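PDB 3KOG: putative pore-forming toxin from Bacteroides vulgatus ATCC 8482, which is of unproven function but may, as its name suggests, form pores in target membranes. Local coordinates for residues His178-Val183 with Gln226-Gly231; Gln174-Ser179 with Pro234-Gly239; Pro23-Ala28 with Ala38-Ser43; Gly71-Thr76 with Val90-Ser95. All coordinates share one frame; numbering follows the deposited sequence.

Interaction 1: His178-Val183 with Gln226-Gly231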
loop_
_atom_site.group_PDB
_atom_site.type_symbol
_atom_site.label_atom_id
_atom_site.label_comp_id
_atom_site.label_asym_id
_atom_site.label_seq_id
_atom_site.Cartn_x
_atom_site.Cartn_y
_atom_site.Cartn_z
ATOM N N HIS A 178 19.361 -22.821 10.175
ATOM C CA HIS A 178 20.296 -23.053 9.057
ATOM C C HIS A 178 20.106 -22.009 7.967
ATOM O O HIS A 178 19.885 -22.342 6.788
ATOM C CB HIS A 178 20.134 -24.473 8.506
ATOM C CG HIS A 178 20.311 -25.547 9.543
ATOM N ND1 HIS A 178 21.537 -25.872 10.076
ATOM C CD2 HIS A 178 19.412 -26.363 10.147
ATOM C CE1 HIS A 178 21.391 -26.851 10.955
ATOM N NE2 HIS A 178 20.111 -27.166 11.019
ATOM N N SER A 179 20.109 -20.750 8.386
ATOM C CA SER A 179 19.691 -19.639 7.513
ATOM C C SER A 179 20.607 -18.441 7.618
ATOM O O SER A 179 21.073 -18.100 8.701
ATOM C CB SER A 179 18.268 -19.192 7.859
ATOM O OG SER A 179 17.923 -18.041 7.117
ATOM N N ARG A 180 20.870 -17.833 6.474
ATOM C CA ARG A 180 21.507 -16.534 6.372
ATOM C C ARG A 180 20.351 -15.552 6.283
ATOM O O ARG A 180 19.634 -15.496 5.270
ATOM C CB ARG A 180 22.383 -16.477 5.118
ATOM C CG ARG A 180 23.089 -15.179 4.886
ATOM C CD ARG A 180 23.889 -15.229 3.602
ATOM N NE ARG A 180 24.979 -14.277 3.651
ATOM C CZ ARG A 180 26.104 -14.440 4.351
ATOM N NH1 ARG A 180 26.317 -15.542 5.089
ATOM N NH2 ARG A 180 27.022 -13.474 4.330
ATOM N N PHE A 181 20.141 -14.823 7.367
ATOM C CA PHE A 181 18.979 -13.964 7.526
ATOM C C PHE A 181 19.331 -12.509 7.360
ATOM O O PHE A 181 20.345 -12.042 7.886
ATOM C CB PHE A 181 18.353 -14.210 8.909
ATOM C CG PHE A 181 17.197 -13.282 9.242
ATOM C CD1 PHE A 181 15.907 -13.599 8.859
ATOM C CD2 PHE A 181 17.416 -12.071 9.893
ATOM C CE1 PHE A 181 14.839 -12.694 9.112
ATOM C CE2 PHE A 181 16.370 -11.202 10.189
ATOM C CZ PHE A 181 15.074 -11.515 9.782
ATOM N N SER A 182 18.447 -11.769 6.704
ATOM C CA SER A 182 18.546 -10.349 6.527
ATOM C C SER A 182 17.177 -9.765 6.209
ATOM O O SER A 182 16.206 -10.496 5.985
ATOM C CB SER A 182 19.545 -9.989 5.412
ATOM O OG SER A 182 19.107 -10.469 4.148
ATOM N N VAL A 183 17.105 -8.442 6.186
ATOM C CA VAL A 183 15.829 -7.806 5.859
ATOM C C VAL A 183 16.033 -6.764 4.763
ATOM O O VAL A 183 16.892 -5.936 4.864
ATOM C CB VAL A 183 15.204 -7.164 7.112
ATOM C CG1 VAL A 183 13.839 -6.533 6.772
ATOM C CG2 VAL A 183 15.048 -8.210 8.221
ATOM N N GLN A 226 20.418 -19.483 1.857
ATOM C CA GLN A 226 21.451 -20.464 2.075
ATOM C C GLN A 226 22.695 -19.805 2.642
ATOM O O GLN A 226 23.156 -18.791 2.115
ATOM C CB GLN A 226 21.805 -21.173 0.764
ATOM C CG GLN A 226 22.873 -22.242 0.898
ATOM C CD GLN A 226 22.429 -23.444 1.713
ATOM O OE1 GLN A 226 21.306 -23.958 1.536
ATOM N NE2 GLN A 226 23.318 -23.921 2.577
ATOM N N ILE A 227 23.231 -20.402 3.711
ATOM C CA ILE A 227 24.565 -20.060 4.227
ATOM C C ILE A 227 25.606 -20.775 3.365
ATOM O O ILE A 227 25.710 -22.027 3.398
ATOM C CB ILE A 227 24.771 -20.484 5.677
ATOM C CG1 ILE A 227 23.763 -19.806 6.606
ATOM C CG2 ILE A 227 26.211 -20.163 6.129
ATOM C CD1 ILE A 227 23.878 -20.278 8.027
ATOM N N PRO A 228 26.378 -20.009 2.583
ATOM C CA PRO A 228 27.227 -20.703 1.599
ATOM C C PRO A 228 28.221 -21.603 2.290
ATOM O O PRO A 228 28.873 -21.192 3.230
ATOM C CB PRO A 228 27.883 -19.551 0.824
ATOM C CG PRO A 228 26.923 -18.384 1.026
ATOM C CD PRO A 228 26.499 -18.547 2.457
ATOM N N GLY A 229 28.241 -22.869 1.881
ATOM C CA GLY A 229 29.105 -23.883 2.469
ATOM C C GLY A 229 28.485 -24.713 3.577
ATOM O O GLY A 229 28.999 -25.780 3.859
ATOM N N HIS A 230 27.402 -24.235 4.202
ATOM C CA HIS A 230 26.642 -24.963 5.260
ATOM C C HIS A 230 25.910 -26.165 4.646
ATOM O O HIS A 230 25.511 -26.120 3.477
ATOM C CB HIS A 230 25.627 -24.002 5.910
ATOM C CG HIS A 230 25.070 -24.457 7.233
ATOM N ND1 HIS A 230 25.864 -24.689 8.339
ATOM C CD2 HIS A 230 23.792 -24.644 7.648
ATOM C CE1 HIS A 230 25.105 -25.037 9.364
ATOM N NE2 HIS A 230 23.841 -24.998 8.978
ATOM N N GLY A 231 25.743 -27.237 5.434
ATOM C CA GLY A 231 25.252 -28.521 4.928
ATOM C C GLY A 231 23.731 -28.686 4.924
ATOM O O GLY A 231 23.238 -29.750 4.541
HETATM O O HOH W 1 21.682 -22.585 4.895
#

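Interaction 2: Gln174-Ser179 with Pro234-Gly239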
loop_
_atom_site.group_PDB
_atom_site.type_symbol
_atom_site.label_atom_id
_atom_site.label_comp_id
_atom_site.label_asym_id
_atom_site.label_seq_id
_atom_site.Cartn_x
_atom_site.Cartn_y
_atom_site.Cartn_z
ATOM N N GLN A 174 10.482 -14.111 11.412
ATOM C CA GLN A 174 11.003 -15.444 11.610
ATOM C C GLN A 174 12.415 -15.571 11.047
ATOM O O GLN A 174 12.635 -15.305 9.857
ATOM C CB GLN A 174 10.055 -16.398 10.931
ATOM C CG GLN A 174 10.216 -17.832 11.240
ATOM C CD GLN A 174 8.901 -18.578 11.057
ATOM O OE1 GLN A 174 7.830 -18.013 11.281
ATOM N NE2 GLN A 174 8.976 -19.832 10.653
ATOM N N VAL A 175 13.356 -15.954 11.925
ATOM C CA VAL A 175 14.726 -16.330 11.561
ATOM C C VAL A 175 14.753 -17.837 11.519
ATOM O O VAL A 175 14.624 -18.478 12.540
ATOM C CB VAL A 175 15.789 -15.833 12.581
ATOM C CG1 VAL A 175 17.193 -16.277 12.141
ATOM C CG2 VAL A 175 15.718 -14.339 12.744
ATOM N N LEU A 176 14.896 -18.422 10.338
ATOM C CA LEU A 176 14.854 -19.884 10.236
ATOM C C LEU A 176 16.098 -20.534 10.757
ATOM O O LEU A 176 17.127 -19.888 10.949
ATOM C CB LEU A 176 14.583 -20.334 8.778
ATOM C CG LEU A 176 13.182 -20.042 8.228
ATOM C CD1 LEU A 176 13.036 -20.560 6.806
ATOM C CD2 LEU A 176 12.111 -20.670 9.124
ATOM N N ALA A 177 16.011 -21.833 11.007
ATOM C CA ALA A 177 17.213 -22.615 11.274
ATOM C C ALA A 177 18.048 -22.703 10.002
ATOM O O ALA A 177 17.512 -22.629 8.871
ATOM C CB ALA A 177 16.859 -23.995 11.815
ATOM N N HIS A 178 19.361 -22.821 10.175
ATOM C CA HIS A 178 20.296 -23.053 9.057
ATOM C C HIS A 178 20.106 -22.009 7.967
ATOM O O HIS A 178 19.885 -22.342 6.788
ATOM C CB HIS A 178 20.134 -24.473 8.506
ATOM C CG HIS A 178 20.311 -25.547 9.543
ATOM N ND1 HIS A 178 21.537 -25.872 10.076
ATOM C CD2 HIS A 178 19.412 -26.363 10.147
ATOM C CE1 HIS A 178 21.391 -26.851 10.955
ATOM N NE2 HIS A 178 20.111 -27.166 11.019
ATOM N N SER A 179 20.109 -20.750 8.386
ATOM C CA SER A 179 19.691 -19.639 7.513
ATOM C C SER A 179 20.607 -18.441 7.618
ATOM O O SER A 179 21.073 -18.100 8.701
ATOM C CB SER A 179 18.268 -19.192 7.859
ATOM O OG SER A 179 17.923 -18.041 7.117
ATOM N N PRO A 234 17.747 -23.526 4.585
ATOM C CA PRO A 234 16.968 -22.974 5.674
ATOM C C PRO A 234 15.676 -23.748 5.894
ATOM O O PRO A 234 15.001 -24.123 4.914
ATOM C CB PRO A 234 16.657 -21.556 5.206
ATOM C CG PRO A 234 17.748 -21.211 4.241
ATOM C CD PRO A 234 18.071 -22.514 3.558
ATOM N N SER A 235 15.355 -23.978 7.166
ATOM C CA SER A 235 14.101 -24.647 7.562
ATOM C C SER A 235 13.761 -24.339 9.022
ATOM O O SER A 235 14.499 -23.632 9.713
ATOM C CB SER A 235 14.225 -26.168 7.394
ATOM O OG SER A 235 15.144 -26.722 8.329
ATOM N N HIS A 236 12.648 -24.912 9.493
ATOM C CA HIS A 236 12.256 -24.809 10.901
ATOM C C HIS A 236 13.049 -25.742 11.799
ATOM O O HIS A 236 12.908 -25.675 13.013
ATOM C CB HIS A 236 10.755 -25.051 11.068
ATOM C CG HIS A 236 9.913 -24.109 10.271
ATOM N ND1 HIS A 236 9.657 -24.302 8.929
ATOM C CD2 HIS A 236 9.290 -22.956 10.616
ATOM C CE1 HIS A 236 8.905 -23.308 8.487
ATOM N NE2 HIS A 236 8.667 -22.481 9.490
ATOM N N GLY A 237 13.893 -26.597 11.224
ATOM C CA GLY A 237 14.840 -27.371 12.013
ATOM C C GLY A 237 14.138 -28.283 13.010
ATOM O O GLY A 237 13.080 -28.827 12.703
ATOM N N HIS A 238 14.721 -28.432 14.202
ATOM C CA HIS A 238 14.069 -29.161 15.301
ATOM C C HIS A 238 12.946 -28.373 15.992
ATOM O O HIS A 238 12.210 -28.955 16.779
ATOM C CB HIS A 238 15.089 -29.620 16.352
ATOM C CG HIS A 238 16.161 -30.512 15.809
ATOM N ND1 HIS A 238 17.350 -30.734 16.475
ATOM C CD2 HIS A 238 16.243 -31.203 14.646
ATOM C CE1 HIS A 238 18.111 -31.542 15.753
ATOM N NE2 HIS A 238 17.468 -31.833 14.634
ATOM N N GLY A 239 12.804 -27.072 15.712
ATOM C CA GLY A 239 11.673 -26.278 16.226
ATOM C C GLY A 239 12.082 -24.914 16.769
ATOM O O GLY A 239 13.188 -24.427 16.490
#

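Interaction 3: Pro23-Ala28 with Ala38-Ser43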
loop_
_atom_site.group_PDB
_atom_site.type_symbol
_atom_site.label_atom_id
_atom_site.label_comp_id
_atom_site.label_asym_id
_atom_site.label_seq_id
_atom_site.Cartn_x
_atom_site.Cartn_y
_atom_site.Cartn_z
ATOM N N PRO A 23 -8.378 2.506 3.432
ATOM C CA PRO A 23 -9.167 3.529 2.756
ATOM C C PRO A 23 -9.222 4.817 3.573
ATOM O O PRO A 23 -9.275 4.773 4.809
ATOM C CB PRO A 23 -10.586 2.905 2.656
ATOM C CG PRO A 23 -10.468 1.558 3.162
ATOM C CD PRO A 23 -9.203 1.370 3.871
ATOM N N VAL A 24 -9.111 5.936 2.865
ATOM C CA VAL A 24 -9.293 7.272 3.385
ATOM C C VAL A 24 -10.411 7.912 2.518
ATOM O O VAL A 24 -10.245 7.978 1.280
ATOM C CB VAL A 24 -8.018 8.088 3.228
ATOM C CG1 VAL A 24 -8.242 9.528 3.755
ATOM C CG2 VAL A 24 -6.802 7.397 3.910
ATOM N N VAL A 25 -11.539 8.315 3.130
ATOM C CA VAL A 25 -12.703 8.832 2.367
ATOM C C VAL A 25 -12.755 10.351 2.555
ATOM O O VAL A 25 -12.842 10.850 3.713
ATOM C CB VAL A 25 -14.055 8.215 2.816
ATOM C CG1 VAL A 25 -15.225 8.705 1.911
ATOM C CG2 VAL A 25 -13.967 6.659 2.822
ATOM N N ILE A 26 -12.732 11.067 1.433
ATOM C CA ILE A 26 -12.730 12.528 1.432
ATOM C C ILE A 26 -14.013 13.075 0.837
ATOM O O ILE A 26 -14.399 12.747 -0.295
ATOM C CB ILE A 26 -11.533 13.115 0.637
ATOM C CG1 ILE A 26 -10.216 12.613 1.188
ATOM C CG2 ILE A 26 -11.582 14.694 0.565
ATOM C CD1 ILE A 26 -9.938 12.899 2.702
ATOM N N ASP A 27 -14.668 13.936 1.597
ATOM C CA ASP A 27 -15.799 14.626 1.105
ATOM C C ASP A 27 -15.277 15.874 0.369
ATOM O O ASP A 27 -14.793 16.794 0.998
ATOM C CB ASP A 27 -16.677 15.025 2.276
ATOM C CG ASP A 27 -17.852 15.853 1.873
ATOM O OD1 ASP A 27 -18.104 16.124 0.681
ATOM O OD2 ASP A 27 -18.566 16.236 2.799
ATOM N N ALA A 28 -15.402 15.865 -0.933
ATOM C CA ALA A 28 -14.809 16.884 -1.817
ATOM C C ALA A 28 -15.500 18.209 -1.664
ATOM O O ALA A 28 -14.946 19.268 -2.041
ATOM C CB ALA A 28 -14.896 16.406 -3.290
ATOM N N ALA A 38 -18.306 7.453 7.213
ATOM C CA ALA A 38 -18.805 6.960 5.927
ATOM C C ALA A 38 -19.004 5.443 6.003
ATOM O O ALA A 38 -18.305 4.743 6.750
ATOM C CB ALA A 38 -17.833 7.280 4.857
ATOM N N GLU A 39 -19.960 4.943 5.247
ATOM C CA GLU A 39 -20.137 3.508 5.028
ATOM C C GLU A 39 -19.053 3.111 4.036
ATOM O O GLU A 39 -18.869 3.798 3.008
ATOM C CB GLU A 39 -21.545 3.228 4.475
ATOM C CG GLU A 39 -21.908 1.733 4.319
ATOM C CD GLU A 39 -23.312 1.494 3.694
ATOM O OE1 GLU A 39 -24.166 2.436 3.604
ATOM O OE2 GLU A 39 -23.538 0.336 3.279
ATOM N N ILE A 40 -18.318 2.041 4.331
ATOM C CA ILE A 40 -17.227 1.615 3.494
ATOM C C ILE A 40 -17.314 0.148 3.198
ATOM O O ILE A 40 -17.473 -0.659 4.110
ATOM C CB ILE A 40 -15.852 1.926 4.153
ATOM C CG1 ILE A 40 -15.752 3.438 4.376
ATOM C CG2 ILE A 40 -14.720 1.454 3.259
ATOM C CD1 ILE A 40 -14.480 3.882 5.120
ATOM N N SER A 41 -17.111 -0.220 1.933
ATOM C CA SER A 41 -17.164 -1.604 1.556
ATOM C C SER A 41 -15.968 -2.000 0.695
ATOM O O SER A 41 -15.469 -1.215 -0.139
ATOM C CB SER A 41 -18.486 -1.903 0.831
ATOM O OG SER A 41 -18.577 -1.153 -0.366
ATOM N N PHE A 42 -15.477 -3.202 0.940
ATOM C CA PHE A 42 -14.416 -3.811 0.162
ATOM C C PHE A 42 -15.048 -4.857 -0.730
ATOM O O PHE A 42 -15.780 -5.683 -0.204
ATOM C CB PHE A 42 -13.441 -4.544 1.079
ATOM C CG PHE A 42 -12.681 -3.669 2.019
ATOM C CD1 PHE A 42 -13.228 -3.293 3.229
ATOM C CD2 PHE A 42 -11.424 -3.184 1.664
ATOM C CE1 PHE A 42 -12.516 -2.439 4.122
ATOM C CE2 PHE A 42 -10.691 -2.377 2.549
ATOM C CZ PHE A 42 -11.223 -2.030 3.780
ATOM N N SER A 43 -14.772 -4.839 -2.045
ATOM C CA SER A 43 -15.230 -5.859 -2.986
ATOM C C SER A 43 -14.918 -7.284 -2.569
ATOM O O SER A 43 -15.737 -8.153 -2.772
ATOM C CB SER A 43 -14.670 -5.666 -4.422
ATOM O OG SER A 43 -13.267 -5.696 -4.421
#

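Interaction 4: Gly71-Thr76 with Val90-Ser95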
loop_
_atom_site.group_PDB
_atom_site.type_symbol
_atom_site.label_atom_id
_atom_site.label_comp_id
_atom_site.label_asym_id
_atom_site.label_seq_id
_atom_site.Cartn_x
_atom_site.Cartn_y
_atom_site.Cartn_z
ATOM N N GLY A 71 -18.731 6.887 -3.958
ATOM C CA GLY A 71 -17.483 6.973 -4.677
ATOM C C GLY A 71 -16.744 5.657 -4.514
ATOM O O GLY A 71 -17.060 4.889 -3.617
ATOM N N SER A 72 -15.797 5.430 -5.412
ATOM C CA SER A 72 -15.089 4.179 -5.482
ATOM C C SER A 72 -13.641 4.406 -5.950
ATOM O O SER A 72 -13.336 5.385 -6.609
ATOM C CB SER A 72 -15.863 3.209 -6.377
ATOM O OG SER A 72 -15.633 3.472 -7.757
ATOM N N ALA A 73 -12.735 3.526 -5.526
ATOM C CA ALA A 73 -11.349 3.501 -5.997
ATOM C C ALA A 73 -10.911 2.073 -6.006
ATOM O O ALA A 73 -11.409 1.262 -5.260
ATOM C CB ALA A 73 -10.413 4.300 -5.079
ATOM N N SER A 74 -9.956 1.789 -6.865
ATOM C CA SER A 74 -9.353 0.484 -6.922
ATOM C C SER A 74 -7.888 0.542 -6.468
ATOM O O SER A 74 -7.208 1.583 -6.613
ATOM C CB SER A 74 -9.515 -0.068 -8.327
ATOM O OG SER A 74 -10.892 -0.248 -8.610
ATOM N N VAL A 75 -7.425 -0.548 -5.883
ATOM C CA VAL A 75 -6.058 -0.685 -5.453
ATOM C C VAL A 75 -5.559 -2.084 -5.861
ATOM O O VAL A 75 -6.250 -3.108 -5.733
ATOM C CB VAL A 75 -5.925 -0.464 -3.944
ATOM C CG1 VAL A 75 -6.773 -1.453 -3.210
ATOM C CG2 VAL A 75 -4.487 -0.587 -3.527
ATOM N N THR A 76 -4.360 -2.114 -6.396
ATOM C CA THR A 76 -3.763 -3.416 -6.826
ATOM C C THR A 76 -2.855 -3.862 -5.672
ATOM O O THR A 76 -1.919 -3.156 -5.296
ATOM C CB THR A 76 -3.002 -3.255 -8.154
ATOM O OG1 THR A 76 -3.946 -2.936 -9.152
ATOM C CG2 THR A 76 -2.253 -4.616 -8.543
ATOM N N VAL A 90 -5.547 4.159 0.243
ATOM C CA VAL A 90 -6.250 4.470 -0.990
ATOM C C VAL A 90 -7.275 5.532 -0.687
ATOM O O VAL A 90 -8.037 5.421 0.290
ATOM C CB VAL A 90 -6.932 3.228 -1.606
ATOM C CG1 VAL A 90 -7.932 2.599 -0.644
ATOM C CG2 VAL A 90 -7.565 3.567 -3.014
ATOM N N THR A 91 -7.276 6.565 -1.515
ATOM C CA THR A 91 -8.188 7.699 -1.363
ATOM C C THR A 91 -9.459 7.429 -2.192
ATOM O O THR A 91 -9.379 7.077 -3.400
ATOM C CB THR A 91 -7.521 8.988 -1.856
ATOM O OG1 THR A 91 -6.378 9.282 -1.037
ATOM C CG2 THR A 91 -8.480 10.218 -1.837
ATOM N N ILE A 92 -10.601 7.579 -1.537
ATOM C CA ILE A 92 -11.889 7.566 -2.161
ATOM C C ILE A 92 -12.465 8.993 -2.105
ATOM O O ILE A 92 -12.702 9.562 -1.037
ATOM C CB ILE A 92 -12.860 6.559 -1.505
ATOM C CG1 ILE A 92 -12.253 5.143 -1.505
ATOM C CG2 ILE A 92 -14.167 6.569 -2.221
ATOM C CD1 ILE A 92 -11.812 4.749 -0.159
ATOM N N ILE A 93 -12.728 9.557 -3.266
ATOM C CA ILE A 93 -13.345 10.893 -3.391
ATOM C C ILE A 93 -14.861 10.789 -3.467
ATOM O O ILE A 93 -15.399 10.109 -4.335
ATOM C CB ILE A 93 -12.853 11.583 -4.715
ATOM C CG1 ILE A 93 -11.330 11.764 -4.676
ATOM C CG2 ILE A 93 -13.606 12.943 -5.015
ATOM C CD1 ILE A 93 -10.831 12.591 -3.560
ATOM N N LEU A 94 -15.533 11.530 -2.591
ATOM C CA LEU A 94 -16.961 11.676 -2.620
ATOM C C LEU A 94 -17.244 13.096 -3.043
ATOM O O LEU A 94 -16.696 14.030 -2.465
ATOM C CB LEU A 94 -17.580 11.433 -1.256
ATOM C CG LEU A 94 -17.466 10.025 -0.713
ATOM C CD1 LEU A 94 -18.155 9.989 0.703
ATOM C CD2 LEU A 94 -18.035 8.967 -1.608
ATOM N N SER A 95 -18.137 13.221 -4.018
ATOM C CA SER A 95 -18.552 14.501 -4.600
ATOM C C SER A 95 -19.946 14.331 -5.220
ATOM O O SER A 95 -20.244 13.284 -5.812
ATOM C CB SER A 95 -17.542 14.934 -5.655
ATOM O OG SER A 95 -18.080 15.898 -6.541
HETATM O O HOH W 2 -12.346 8.004 -5.747
#

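Interaction 1: His178-Val183 with Gln226-Gly231
His178 and His230 join edge to edge through their ring nitrogens. ND1 of His178 and NE2 of His230 lie 2.7 Å apart in a nearly straight hydrogen bond, and either nitrogen could be the donor. The planes are turned 32° from each other and neither ring lies over the other. With CG of His230 anti to the backbone N (chi1 -163°), the imidazole swings off the loop to reach its partner. A water makes the second polar link: it donates to His178 O at 2.6 Å and accepts from Ile227 N at 2.9 Å.

Van der Waals contact centres on Ile227, whose CG1 packs on the backbone, 3.5 Å from Arg180 N, while its CD1 lies 3.6 Å from Ser179 O. The extended Arg180 chain passes Gln226 O with CB and CD, then brings NH1 to 4.0 Å from Pro228 CD.

The loop is held in shape by a type II turn, Ile227 to His230. Ile227 O accepts from His230 N and, on the opposite face of its plane, from Gln226 NE2, which also bonds to His232 O.

The site lies where strand 179-198 starts, at a G1 bulge facing Asn120 of strand 98-120, beside the exit of strand 207-225; Arg180 makes a cation-pi contact with Phe117.

Interaction 2: Gln174-Ser179 with Pro234-Gly239
A single antiparallel beta bridge, Ala177 with Ser235, fastens the C-terminal tail to the connection between strands 162-175 and 179-198. It is a hydrogen-bonded pair: Ser235 N gives a good bond to Ala177 O at 3.1 Å, while the return bond, Ala177 N to Ser235 O, is short at 2.7 Å but bent and therefore weak. Pro234 has no N-H to offer. Its CA instead points a hydrogen at two carbonyls, Ala177 O and, 3.2 Å away, His178 O, and its ring leans on the CB of Ser179.

Leu176 lies alongside the bridge. CB rests against Ser235 O, CD1 meets Pro234 CB at 4.1 Å across a right-angled approach, and CD2 sits over one face of the His236 imidazole, 4.0 Å from its centroid and only 14° off the ring normal, a clear CH-pi contact. The CB of His236 points away from segment 174-179, but with CG beside the backbone N (chi1 -58°) the ring comes back, its NE2 2.9 Å from Gln174 NE2 and the amide and ring planes 70° apart.

Past the bridge the tail bends twice over. Ser235 OG accepts from Gly237 N, an ST turn, and His236 to Gly239 form a type II' turn, whose second residue is Gly237, with positive phi. Its CA packs on the Ala177 methyl at 3.9 Å. Beyond this pair of segments, Trp125 meets the His236 ring edge-to-face, Tyr124 does the same for His238, and Asn224 OD1 accepts from Leu176 N.

Interaction 3: Pro23-Ala28 with Ala38-Ser43
Pro23 and Val25 meet Ala38, Ile40 and Phe42 in a purely apolar contact between two layers of beta structure, near the surface of the N-terminal part of the chain. Strand 23-27 belongs to the large mixed sheet and strand 39-42 is an outermost strand of the small three-stranded sheet; their axes pass 9.5 Å apart, at 139° between directions. That spacing belongs to stacked sheets, and no hydrogen bond crosses between the segments.

The two branches of Val25 divide the work. CG1, anti to the backbone N (chi1 -175°), touches the Ala38 methyl at 4.2 Å, whereas CG2 lies 3.6 Å from the CD1 tip of Ile40. Val25 and Ile40 run past each other in opposite directions, and CG1 of Ile40 is also near Val25 CG2, at 4.0 Å.

This two-layer packing is that of a beta sandwich, consistent with a relationship of this region to the transthyretin superfamily. Within it, alternate residues Pro23 and Val25 turn their side chains to the facing layer while Val24 turns away from it.

At the Pro23 end of the segment, the proline ring makes the contact. Its CG is 3.7 Å from Phe42 CZ, an approach that is neither over the ring face nor at its edge, and Pro23 CD is 4.0 Å from Phe42 CZ; the proline and the phenylalanine side chain cross at about a right angle. The same CG touches CG2 of Ile40 more loosely, at 4.3 Å. Strand 85-94 continues the apolar layer, with Ile92 against both Pro23 and Val25, and Ala64 of the middle strand 58-66 also packs on Val25.

Interaction 4: Gly71-Thr76 with Val90-Ser95
Val90 opens the contact by placing CG2 3.6 Å from the Ala73 methyl and, more loosely, against Val75. Its CG1 takes the crowded position between backbone N and carbonyl carbon (chi1 59°), which leaves CG2 anti to the N and turned to the opposing strand. At Thr91 it is the backbone that touches: its O lies 3.4 Å from the same Ala73 methyl. Ile92 spreads both branches along the strand, CG1 reaching Ala73 CB at 4.1 Å and CG2 resting 3.6 Å from the carbonyl carbon of Gly71. Ile93 contributes its N-H to a water at 3.0 Å, and that water donates to Ser72 O at 2.9 Å. Leu94 brings CD2 to 3.2 Å from Gly71 N, a tight fit over a residue without a side chain.

The strands run nearly antiparallel, their axes 5.6 Å apart, yet no direct hydrogen bond crosses. Gly71, Ala73 and Val75 pair their backbones with strand 58-66, and Val90 pairs with strand 18-27. The two sheets therefore close on each other here in a mostly apolar seam with a single water-bridged polar link, rather than as a continuous sheet.

The four contacts form two clusters on opposite sides of the chain's centre. Interactions 3 and 4 come first along the chain, 7 Å apart between centres, and touch directly: strands 18-27 and 85-94 are neighbours, with Ile26 O to Leu94 N (2.8 Å) a probable hydrogen bond. Together they join the three-stranded sheet to the large mixed sheet. Interactions 1 and 2 lie 42 to 45 Å from that pair between centres. They share His178 and Ser179, and successive pieces of the tail after strand 207-225 pack there on the end of strand 162-175, the turn after it and the start of strand 179-198. The elongated molecule thus has a sandwich at one side and a folded-back C-terminal tail at the other.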